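Long-range contacts in alpha-glucosidase ([Eubacterium] rectale, PDB 6PNR), which probably hydrolyses alpha-glycosides of sulfoquinovose, the sugar of plant sulfolipids, as a sulfoquinovosidase of glycoside hydrolase family 31: residues I270-W275 / E296-L301; W289-H294 / L316-P321. All coordinates share one frame; numbering follows the deposited sequence.

Contact 1: residues I270-W275 / E296-L301. With 9VH ([(3~{S},4~{R},5~{R})-4,5-bis(oxidanyl)piperidin-3-yl]methanesulfonic acid), chain C.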
ATOM      1  N   ILE A 270       1.548  42.128 -10.023  1.00 25.76           N
ATOM      2  CA  ILE A 270       0.245  41.488  -9.837  1.00 24.15           C
ATOM      3  C   ILE A 270       0.224  40.240 -10.709  1.00 24.53           C
ATOM      4  O   ILE A 270       0.470  40.311 -11.919  1.00 27.58           O
ATOM      5  CB  ILE A 270      -0.910  42.451 -10.170  1.00 28.58           C
ATOM      6  CG1 ILE A 270      -2.261  41.777  -9.939  1.00 27.34           C
ATOM      7  CG2 ILE A 270      -0.803  42.982 -11.609  1.00 25.74           C
ATOM      8  CD1 ILE A 270      -3.450  42.663 -10.284  1.00 25.80           C
ATOM      9  N   TRP A 271      -0.017  39.085 -10.089  1.00 24.56           N
ATOM     10  CA  TRP A 271      -0.038  37.800 -10.778  1.00 25.45           C
ATOM     11  C   TRP A 271      -1.495  37.360 -10.870  1.00 28.85           C
ATOM     12  O   TRP A 271      -2.092  36.978  -9.856  1.00 25.52           O
ATOM     13  CB  TRP A 271       0.812  36.757 -10.037  1.00 24.11           C
ATOM     14  CG  TRP A 271       0.610  35.377 -10.553  1.00 22.29           C
ATOM     15  CD1 TRP A 271       0.756  34.951 -11.844  1.00 23.59           C
ATOM     16  CD2 TRP A 271       0.212  34.234  -9.793  1.00 25.90           C
ATOM     17  NE1 TRP A 271       0.473  33.605 -11.931  1.00 23.32           N
ATOM     18  CE2 TRP A 271       0.132  33.145 -10.685  1.00 25.03           C
ATOM     19  CE3 TRP A 271      -0.093  34.029  -8.441  1.00 23.54           C
ATOM     20  CZ2 TRP A 271      -0.247  31.868 -10.272  1.00 25.01           C
ATOM     21  CZ3 TRP A 271      -0.469  32.753  -8.034  1.00 23.53           C
ATOM     22  CH2 TRP A 271      -0.546  31.697  -8.945  1.00 24.90           C
ATOM     23  N   CYS A 272      -2.081  37.450 -12.073  1.00 27.91           N
ATOM     24  CA  CYS A 272      -3.467  37.037 -12.306  1.00 26.57           C
ATOM     25  C   CYS A 272      -3.446  35.754 -13.114  1.00 25.55           C
ATOM     26  O   CYS A 272      -3.369  35.792 -14.346  1.00 25.09           O
ATOM     27  CB  CYS A 272      -4.268  38.111 -13.036  1.00 28.42           C
ATOM     28  SG  CYS A 272      -4.418  39.642 -12.135  1.00 27.65           S
ATOM     29  N   GLN A 273      -3.547  34.612 -12.430  1.00 23.52           N
ATOM     30  CA  GLN A 273      -3.510  33.354 -13.165  1.00 25.69           C
ATOM     31  C   GLN A 273      -4.722  33.174 -14.064  1.00 25.65           C
ATOM     32  O   GLN A 273      -4.648  32.407 -15.030  1.00 26.24           O
ATOM     33  CB  GLN A 273      -3.392  32.164 -12.205  1.00 24.92           C
ATOM     34  CG  GLN A 273      -4.586  31.949 -11.282  1.00 23.69           C
ATOM     35  CD  GLN A 273      -4.551  30.564 -10.621  1.00 28.86           C
ATOM     36  OE1 GLN A 273      -3.534  29.864 -10.668  1.00 27.91           O
ATOM     37  NE2 GLN A 273      -5.655  30.171 -10.008  1.00 27.76           N
ATOM     38  N   ASP A 274      -5.835  33.857 -13.776  1.00 24.72           N
ATOM     39  CA  ASP A 274      -7.020  33.792 -14.628  1.00 24.71           C
ATOM     40  C   ASP A 274      -7.005  34.863 -15.720  1.00 25.98           C
ATOM     41  O   ASP A 274      -8.064  35.198 -16.267  1.00 24.95           O
ATOM     42  CB  ASP A 274      -8.303  33.897 -13.787  1.00 24.14           C
ATOM     43  CG  ASP A 274      -8.502  35.276 -13.166  1.00 26.21           C
ATOM     44  OD1 ASP A 274      -7.549  36.083 -13.171  1.00 26.60           O
ATOM     45  OD2 ASP A 274      -9.617  35.563 -12.665  1.00 26.77           O
ATOM     46  N   TRP A 275      -5.824  35.397 -16.051  1.00 24.57           N
ATOM     47  CA  TRP A 275      -5.710  36.349 -17.152  1.00 24.83           C
ATOM     48  C   TRP A 275      -6.375  35.811 -18.412  1.00 25.40           C
ATOM     49  O   TRP A 275      -6.869  36.587 -19.242  1.00 28.33           O
ATOM     50  CB  TRP A 275      -4.224  36.668 -17.424  1.00 22.23           C
ATOM     51  CG  TRP A 275      -3.536  35.550 -18.174  1.00 26.97           C
ATOM     52  CD1 TRP A 275      -3.219  34.309 -17.688  1.00 29.93           C
ATOM     53  CD2 TRP A 275      -3.121  35.556 -19.556  1.00 25.40           C
ATOM     54  NE1 TRP A 275      -2.630  33.548 -18.677  1.00 30.06           N
ATOM     55  CE2 TRP A 275      -2.568  34.288 -19.832  1.00 25.04           C
ATOM     56  CE3 TRP A 275      -3.161  36.516 -20.582  1.00 27.02           C
ATOM     57  CZ2 TRP A 275      -2.048  33.956 -21.092  1.00 29.88           C
ATOM     58  CZ3 TRP A 275      -2.656  36.182 -21.835  1.00 27.41           C
ATOM     59  CH2 TRP A 275      -2.103  34.914 -22.077  1.00 27.21           C
ATOM     60  N   GLU A 296     -13.449  39.301 -22.082  1.00 40.92           N
ATOM     61  CA  GLU A 296     -14.602  39.696 -21.281  1.00 38.25           C
ATOM     62  C   GLU A 296     -14.241  39.894 -19.813  1.00 36.86           C
ATOM     63  O   GLU A 296     -14.693  40.857 -19.190  1.00 34.00           O
ATOM     64  CB  GLU A 296     -15.719  38.662 -21.424  1.00 42.41           C
ATOM     65  CG  GLU A 296     -15.767  37.987 -22.798  1.00 60.10           C
ATOM     66  CD  GLU A 296     -15.792  38.977 -23.967  1.00 64.02           C
ATOM     67  OE1 GLU A 296     -16.520  39.993 -23.888  1.00 67.25           O
ATOM     68  OE2 GLU A 296     -15.075  38.736 -24.967  1.00 60.43           O
ATOM     69  N   MET A 297     -13.407  39.020 -19.246  1.00 32.97           N
ATOM     70  CA  MET A 297     -12.981  39.215 -17.861  1.00 31.16           C
ATOM     71  C   MET A 297     -11.961  40.344 -17.730  1.00 29.08           C
ATOM     72  O   MET A 297     -12.015  41.123 -16.774  1.00 29.91           O
ATOM     73  CB  MET A 297     -12.415  37.917 -17.302  1.00 27.18           C
ATOM     74  CG  MET A 297     -13.477  36.873 -17.036  1.00 29.93           C
ATOM     75  SD  MET A 297     -12.787  35.347 -16.368  1.00 35.09           S
ATOM     76  CE  MET A 297     -12.279  35.887 -14.721  1.00 33.15           C
ATOM     77  N   TYR A 298     -11.014  40.444 -18.665  1.00 32.20           N
ATOM     78  CA  TYR A 298      -9.975  41.472 -18.625  1.00 30.03           C
ATOM     79  C   TYR A 298      -9.967  42.271 -19.926  1.00 39.36           C
ATOM     80  O   TYR A 298      -8.974  42.260 -20.663  1.00 34.03           O
ATOM     81  CB  TYR A 298      -8.600  40.840 -18.372  1.00 28.32           C
ATOM     82  CG  TYR A 298      -8.419  40.243 -16.991  1.00 26.96           C
ATOM     83  CD1 TYR A 298      -7.993  41.033 -15.921  1.00 27.73           C
ATOM     84  CD2 TYR A 298      -8.670  38.896 -16.758  1.00 27.76           C
ATOM     85  CE1 TYR A 298      -7.833  40.488 -14.657  1.00 29.67           C
ATOM     86  CE2 TYR A 298      -8.496  38.340 -15.494  1.00 26.62           C
ATOM     87  CZ  TYR A 298      -8.083  39.140 -14.451  1.00 26.33           C
ATOM     88  OH  TYR A 298      -7.924  38.604 -13.189  1.00 28.17           O
ATOM     89  N   PRO A 299     -11.045  43.008 -20.231  1.00 36.25           N
ATOM     90  CA  PRO A 299     -11.053  43.810 -21.466  1.00 36.16           C
ATOM     91  C   PRO A 299      -9.912  44.818 -21.508  1.00 35.15           C
ATOM     92  O   PRO A 299      -9.586  45.468 -20.512  1.00 34.84           O
ATOM     93  CB  PRO A 299     -12.417  44.513 -21.432  1.00 37.91           C
ATOM     94  CG  PRO A 299     -12.788  44.548 -19.989  1.00 40.72           C
ATOM     95  CD  PRO A 299     -12.268  43.234 -19.437  1.00 36.36           C
ATOM     96  N   ASP A 300      -9.301  44.932 -22.686  1.00 39.02           N
ATOM     97  CA  ASP A 300      -8.198  45.861 -22.914  1.00 35.74           C
ATOM     98  C   ASP A 300      -7.069  45.648 -21.906  1.00 33.52           C
ATOM     99  O   ASP A 300      -6.448  46.594 -21.422  1.00 36.06           O
ATOM    100  CB  ASP A 300      -8.699  47.306 -22.891  1.00 44.80           C
ATOM    101  CG  ASP A 300      -9.623  47.626 -24.066  1.00 46.18           C
ATOM    102  OD1 ASP A 300      -9.716  46.809 -25.018  1.00 40.45           O
ATOM    103  OD2 ASP A 300     -10.264  48.697 -24.030  1.00 51.13           O
ATOM    104  N   LEU A 301      -6.794  44.389 -21.584  1.00 30.58           N
ATOM    105  CA  LEU A 301      -5.686  44.093 -20.677  1.00 32.15           C
ATOM    106  C   LEU A 301      -4.369  44.735 -21.109  1.00 30.33           C
ATOM    107  O   LEU A 301      -3.685  45.306 -20.242  1.00 30.82           O
ATOM    108  CB  LEU A 301      -5.535  42.569 -20.530  1.00 31.61           C
ATOM    109  CG  LEU A 301      -4.427  42.082 -19.589  1.00 33.40           C
ATOM    110  CD1 LEU A 301      -4.589  42.675 -18.207  1.00 36.20           C
ATOM    111  CD2 LEU A 301      -4.401  40.567 -19.522  1.00 26.88           C
TER
HETATM  112  O1  9VH C 701      -6.589  25.177 -11.412  1.00 27.86           O
HETATM  113  S1  9VH C 701      -5.666  25.181 -12.533  1.00 26.85           S
HETATM  114  O2  9VH C 701      -5.189  23.845 -12.793  1.00 27.71           O
HETATM  115  O3  9VH C 701      -6.234  25.851 -13.678  1.00 25.35           O
HETATM  116  C1  9VH C 701      -4.294  26.156 -11.981  1.00 24.09           C
HETATM  117  C2  9VH C 701      -3.507  25.547 -10.813  1.00 25.00           C
HETATM  118  C3  9VH C 701      -2.671  24.399 -11.356  1.00 30.34           C
HETATM  119  N1  9VH C 701      -1.624  23.860 -10.489  1.00 27.13           N
HETATM  120  C4  9VH C 701      -0.763  24.907  -9.939  1.00 22.44           C
HETATM  121  C5  9VH C 701      -1.603  25.942  -9.208  1.00 25.66           C
HETATM  122  O4  9VH C 701      -0.725  26.936  -8.683  1.00 26.17           O
HETATM  123  C6  9VH C 701      -2.594  26.588 -10.167  1.00 24.40           C
HETATM  124  O5  9VH C 701      -3.375  27.569  -9.491  1.00 25.73           O

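Contact 2: residues W289-H294 / L316-P321. With 9VH ([(3~{S},4~{R},5~{R})-4,5-bis(oxidanyl)piperidin-3-yl]methanesulfonic acid), chain C.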
ATOM      1  N   TRP A 289      -7.912  26.798 -20.110  1.00 27.44           N
ATOM      2  CA  TRP A 289      -6.584  26.499 -20.674  1.00 26.07           C
ATOM      3  C   TRP A 289      -6.558  26.838 -22.169  1.00 28.51           C
ATOM      4  O   TRP A 289      -6.579  25.980 -23.056  1.00 29.05           O
ATOM      5  CB  TRP A 289      -6.195  25.049 -20.404  1.00 26.68           C
ATOM      6  CG  TRP A 289      -5.999  24.744 -18.931  1.00 25.69           C
ATOM      7  CD1 TRP A 289      -6.230  25.589 -17.878  1.00 24.66           C
ATOM      8  CD2 TRP A 289      -5.531  23.517 -18.361  1.00 27.51           C
ATOM      9  NE1 TRP A 289      -5.948  24.956 -16.694  1.00 26.44           N
ATOM     10  CE2 TRP A 289      -5.513  23.687 -16.962  1.00 26.81           C
ATOM     11  CE3 TRP A 289      -5.118  22.293 -18.898  1.00 21.60           C
ATOM     12  CZ2 TRP A 289      -5.097  22.688 -16.099  1.00 22.55           C
ATOM     13  CZ3 TRP A 289      -4.713  21.296 -18.036  1.00 25.77           C
ATOM     14  CH2 TRP A 289      -4.701  21.502 -16.648  1.00 24.97           C
ATOM     15  N   ASP A 290      -6.494  28.142 -22.423  1.00 26.36           N
ATOM     16  CA  ASP A 290      -6.476  28.708 -23.772  1.00 31.21           C
ATOM     17  C   ASP A 290      -5.691  30.016 -23.657  1.00 24.22           C
ATOM     18  O   ASP A 290      -6.239  31.021 -23.201  1.00 31.25           O
ATOM     19  CB  ASP A 290      -7.901  28.931 -24.261  1.00 28.45           C
ATOM     20  CG  ASP A 290      -7.976  29.279 -25.740  1.00 34.96           C
ATOM     21  OD1 ASP A 290      -7.030  28.960 -26.492  1.00 31.23           O
ATOM     22  OD2 ASP A 290      -9.000  29.875 -26.139  1.00 34.30           O
ATOM     23  N   TRP A 291      -4.410  29.991 -24.040  1.00 29.23           N
ATOM     24  CA  TRP A 291      -3.425  30.973 -23.562  1.00 26.02           C
ATOM     25  C   TRP A 291      -3.445  32.278 -24.365  1.00 32.44           C
ATOM     26  O   TRP A 291      -2.442  32.705 -24.933  1.00 30.07           O
ATOM     27  CB  TRP A 291      -2.035  30.347 -23.574  1.00 25.74           C
ATOM     28  CG  TRP A 291      -2.054  28.942 -23.056  1.00 27.43           C
ATOM     29  CD1 TRP A 291      -1.624  27.814 -23.707  1.00 27.12           C
ATOM     30  CD2 TRP A 291      -2.573  28.505 -21.796  1.00 25.19           C
ATOM     31  NE1 TRP A 291      -1.840  26.703 -22.919  1.00 27.94           N
ATOM     32  CE2 TRP A 291      -2.411  27.103 -21.738  1.00 30.05           C
ATOM     33  CE3 TRP A 291      -3.150  29.161 -20.701  1.00 27.52           C
ATOM     34  CZ2 TRP A 291      -2.810  26.348 -20.633  1.00 27.19           C
ATOM     35  CZ3 TRP A 291      -3.537  28.401 -19.596  1.00 26.19           C
ATOM     36  CH2 TRP A 291      -3.362  27.019 -19.572  1.00 24.57           C
ATOM     37  N   LYS A 292      -4.621  32.910 -24.382  1.00 26.49           N
ATOM     38  CA  LYS A 292      -4.838  34.271 -24.859  1.00 29.02           C
ATOM     39  C   LYS A 292      -5.668  34.985 -23.807  1.00 30.12           C
ATOM     40  O   LYS A 292      -6.501  34.358 -23.148  1.00 29.56           O
ATOM     41  CB  LYS A 292      -5.583  34.299 -26.203  1.00 30.70           C
ATOM     42  CG  LYS A 292      -4.967  33.373 -27.245  1.00 39.06           C
ATOM     43  CD  LYS A 292      -5.444  33.674 -28.662  1.00 48.30           C
ATOM     44  CE  LYS A 292      -6.873  33.255 -28.900  1.00 57.34           C
ATOM     45  NZ  LYS A 292      -7.239  33.469 -30.334  1.00 57.20           N
ATOM     46  N   TYR A 293      -5.445  36.292 -23.633  1.00 31.46           N
ATOM     47  CA  TYR A 293      -6.127  36.952 -22.529  1.00 31.26           C
ATOM     48  C   TYR A 293      -7.631  36.944 -22.776  1.00 34.76           C
ATOM     49  O   TYR A 293      -8.103  36.874 -23.914  1.00 30.58           O
ATOM     50  CB  TYR A 293      -5.592  38.364 -22.293  1.00 30.44           C
ATOM     51  CG  TYR A 293      -6.129  39.478 -23.163  1.00 31.62           C
ATOM     52  CD1 TYR A 293      -5.489  39.824 -24.346  1.00 34.53           C
ATOM     53  CD2 TYR A 293      -7.236  40.234 -22.767  1.00 32.10           C
ATOM     54  CE1 TYR A 293      -5.952  40.857 -25.140  1.00 33.50           C
ATOM     55  CE2 TYR A 293      -7.713  41.276 -23.563  1.00 33.92           C
ATOM     56  CZ  TYR A 293      -7.058  41.579 -24.748  1.00 34.61           C
ATOM     57  OH  TYR A 293      -7.504  42.608 -25.554  1.00 35.93           O
ATOM     58  N   HIS A 294      -8.382  36.916 -21.684  1.00 29.93           N
ATOM     59  CA  HIS A 294      -9.828  36.756 -21.744  1.00 31.09           C
ATOM     60  C   HIS A 294     -10.445  38.139 -21.904  1.00 30.81           C
ATOM     61  O   HIS A 294     -10.382  38.962 -20.988  1.00 31.35           O
ATOM     62  CB  HIS A 294     -10.344  36.050 -20.491  1.00 33.20           C
ATOM     63  CG  HIS A 294     -11.732  35.510 -20.637  1.00 34.63           C
ATOM     64  ND1 HIS A 294     -12.853  36.307 -20.537  1.00 34.34           N
ATOM     65  CD2 HIS A 294     -12.179  34.259 -20.887  1.00 37.04           C
ATOM     66  CE1 HIS A 294     -13.932  35.566 -20.717  1.00 36.97           C
ATOM     67  NE2 HIS A 294     -13.552  34.319 -20.935  1.00 33.16           N
ATOM     68  N   LEU A 316       1.909  39.550 -14.282  1.00 24.46           N
ATOM     69  CA  LEU A 316       2.325  38.165 -14.479  1.00 26.68           C
ATOM     70  C   LEU A 316       1.121  37.278 -14.772  1.00 26.91           C
ATOM     71  O   LEU A 316       0.026  37.494 -14.247  1.00 25.32           O
ATOM     72  CB  LEU A 316       3.090  37.609 -13.258  1.00 22.72           C
ATOM     73  CG  LEU A 316       4.420  38.308 -12.911  1.00 25.35           C
ATOM     74  CD1 LEU A 316       4.212  39.579 -12.066  1.00 26.62           C
ATOM     75  CD2 LEU A 316       5.382  37.348 -12.232  1.00 27.64           C
ATOM     76  N   GLY A 317       1.343  36.267 -15.607  1.00 24.35           N
ATOM     77  CA  GLY A 317       0.271  35.410 -16.090  1.00 24.71           C
ATOM     78  C   GLY A 317       0.492  33.934 -15.806  1.00 24.02           C
ATOM     79  O   GLY A 317       1.098  33.566 -14.791  1.00 23.28           O
ATOM     80  N   TYR A 318       0.037  33.082 -16.720  1.00 24.30           N
ATOM     81  CA  TYR A 318       0.025  31.640 -16.516  1.00 25.32           C
ATOM     82  C   TYR A 318      -0.088  30.963 -17.874  1.00 24.30           C
ATOM     83  O   TYR A 318      -0.920  31.370 -18.685  1.00 24.59           O
ATOM     84  CB  TYR A 318      -1.166  31.236 -15.609  1.00 25.52           C
ATOM     85  CG  TYR A 318      -1.339  29.739 -15.434  1.00 21.45           C
ATOM     86  CD1 TYR A 318      -1.876  28.951 -16.456  1.00 22.74           C
ATOM     87  CD2 TYR A 318      -0.986  29.113 -14.244  1.00 23.57           C
ATOM     88  CE1 TYR A 318      -2.018  27.600 -16.317  1.00 24.49           C
ATOM     89  CE2 TYR A 318      -1.145  27.747 -14.088  1.00 23.99           C
ATOM     90  CZ  TYR A 318      -1.649  26.993 -15.140  1.00 20.06           C
ATOM     91  OH  TYR A 318      -1.826  25.626 -15.026  1.00 24.07           O
ATOM     92  N   VAL A 319       0.722  29.920 -18.108  1.00 25.06           N
ATOM     93  CA  VAL A 319       0.567  29.008 -19.239  1.00 26.75           C
ATOM     94  C   VAL A 319       0.950  27.609 -18.774  1.00 25.51           C
ATOM     95  O   VAL A 319       1.698  27.429 -17.810  1.00 25.22           O
ATOM     96  CB  VAL A 319       1.445  29.377 -20.473  1.00 26.13           C
ATOM     97  CG1 VAL A 319       1.039  30.722 -21.061  1.00 30.02           C
ATOM     98  CG2 VAL A 319       2.885  29.406 -20.072  1.00 31.37           C
ATOM     99  N   ASN A 320       0.452  26.612 -19.489  1.00 25.10           N
ATOM    100  CA  ASN A 320       0.898  25.242 -19.278  1.00 26.44           C
ATOM    101  C   ASN A 320       0.834  24.535 -20.624  1.00 28.91           C
ATOM    102  O   ASN A 320       0.328  25.096 -21.604  1.00 29.03           O
ATOM    103  CB  ASN A 320       0.092  24.547 -18.149  1.00 24.48           C
ATOM    104  CG  ASN A 320      -1.321  24.066 -18.548  1.00 26.15           C
ATOM    105  OD1 ASN A 320      -1.545  23.557 -19.651  1.00 27.65           O
ATOM    106  ND2 ASN A 320      -2.268  24.157 -17.591  1.00 20.51           N
ATOM    107  N   PRO A 321       1.418  23.333 -20.742  1.00 28.45           N
ATOM    108  CA  PRO A 321       1.636  22.795 -22.095  1.00 29.57           C
ATOM    109  C   PRO A 321       0.460  22.003 -22.651  1.00 30.12           C
ATOM    110  O   PRO A 321       0.639  21.198 -23.571  1.00 27.44           O
ATOM    111  CB  PRO A 321       2.868  21.910 -21.911  1.00 29.83           C
ATOM    112  CG  PRO A 321       2.713  21.374 -20.543  1.00 30.00           C
ATOM    113  CD  PRO A 321       2.015  22.452 -19.722  1.00 27.65           C
TER
HETATM  114  O1  9VH C 701      -6.589  25.177 -11.412  1.00 27.86           O
HETATM  115  S1  9VH C 701      -5.666  25.181 -12.533  1.00 26.85           S
HETATM  116  O2  9VH C 701      -5.189  23.845 -12.793  1.00 27.71           O
HETATM  117  O3  9VH C 701      -6.234  25.851 -13.678  1.00 25.35           O
HETATM  118  C1  9VH C 701      -4.294  26.156 -11.981  1.00 24.09           C
HETATM  119  C2  9VH C 701      -3.507  25.547 -10.813  1.00 25.00           C
HETATM  120  C3  9VH C 701      -2.671  24.399 -11.356  1.00 30.34           C
HETATM  121  N1  9VH C 701      -1.624  23.860 -10.489  1.00 27.13           N
HETATM  122  C4  9VH C 701      -0.763  24.907  -9.939  1.00 22.44           C
HETATM  123  C5  9VH C 701      -1.603  25.942  -9.208  1.00 25.66           C
HETATM  124  O4  9VH C 701      -0.725  26.936  -8.683  1.00 26.17           O
HETATM  125  C6  9VH C 701      -2.594  26.588 -10.167  1.00 24.40           C
HETATM  126  O5  9VH C 701      -3.375  27.569  -9.491  1.00 25.73           O

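Contact 1: residues I270-W275 / E296-L301
Trp-275 and Tyr-298 bring the two backbones closest, with CA atoms 6.8 Å apart. Residues 270-275 run off the end of a strand into a tight bend, where Trp-275 N bonds to Cys-272 O. Residues 296-301 form a loop that closes in a type II turn from Tyr-298 to Leu-301.

Tyr-298 carries the contact. Its CG lies anti to its own carbonyl carbon (chi1 -68°), and the ring reaches across to residues 272-275. Its OH donates to Asp-274 OD1 over a short 2.5 Å, on the syn side and 24° out of the carboxylate plane. Ring and carboxylate planes stand 80° apart. Cys-272 comes at the ring obliquely, its SG 5.2 Å from the ring centroid of Tyr-298. Met-297 bends at chi3, and its CE packs 3.4 Å from Asp-274 OD2, whose hydrogen bond comes from Gly-248 N. A phenylalanine in place of Tyr-298 would probably leave Asp-274 OD1 without this donor and the carboxylate less firmly held.

Next to Asp-274, Gln-273, which makes no contact with residues 296-301, accepts a 2.6 Å hydrogen bond at OE1 from O5 of the bound inhibitor. Tyr-298 OH is also bonded to Ser-253 OG and Gly-249 N. The contact thus joins the end of barrel strand 267-271 to the start of helix 250-262 and the loop leading into helix 301-310.

Contact 2: residues W289-H294 / L316-P321
Trp-291 lays its indole against residues 318-320, and Trp-289 lies beside it under the amide of Asn-320. The CA of Val-319 sits over the six-membered ring of Trp-291, 4.0 Å from its centroid and 11° off the normal, a CH-pi contact. The backbone N of Asn-320 lies over the same face. Trp-291 and Tyr-318 meet at a slant: their planes are 47° apart, and CH2 of Trp-291 comes 3.6 Å from CE1 of Tyr-318.

The amide of Asn-320 touches both tryptophans. Its CG lies between its backbone N and carbonyl carbon (chi1 78°), which brings the amide to Trp-289 and Trp-291. The amide plane is steeply turned to both indoles. It stands over the face of Trp-289 and meets Trp-291 at its CZ2 rim. ND2 is centred over one face of Trp-289, 3.3 Å from its CE2, while OD1 comes 3.2 Å from CZ2 of Trp-291. ND2 also donates an almost straight 3.0 Å bond to Tyr-318 OH, in the amide plane. OD1 accepts from Tyr-322 N, so both ends of the amide are fixed. Tyr-318 OH is bonded in turn to Asp-390, another residue of the ligand pocket.

The edge of Trp-289 faces the inhibitor: NE1 donates to sulfonate O3 at 3.2 Å, nearly in line. Phe-352 and Phe-355 each meet the Trp-289 ring edge-to-face. Tyr-318 OH passes 4.0 Å from C1 of the inhibitor. The contact forms part of the ligand pocket beyond the C-terminal end of strand 314-319, where a TIM barrel carries its active site, with Trp-289 serving the sulfonate.

From the N terminus the chain leaves strand 267-271 through residues 270-275. It then passes strand 285-287, residues 289-294 and residues 296-301, enters helix 301-310 and returns along strand 314-319 to residues 316-321. Contact 1 closes the loop from 275 to 296, and contact 2 the one from 294 to 316. The two cross, since their segments alternate. Strands 267-271 and 314-319 are neighbours in the parallel sheet, so both contacts share one barrel wall. Trp-275 NE1 of contact 1 lies 2.8 Å from Tyr-318 O of contact 2, a probable hydrogen bond. Together they tie the connection between these strands to the inhibitor site, which both touch.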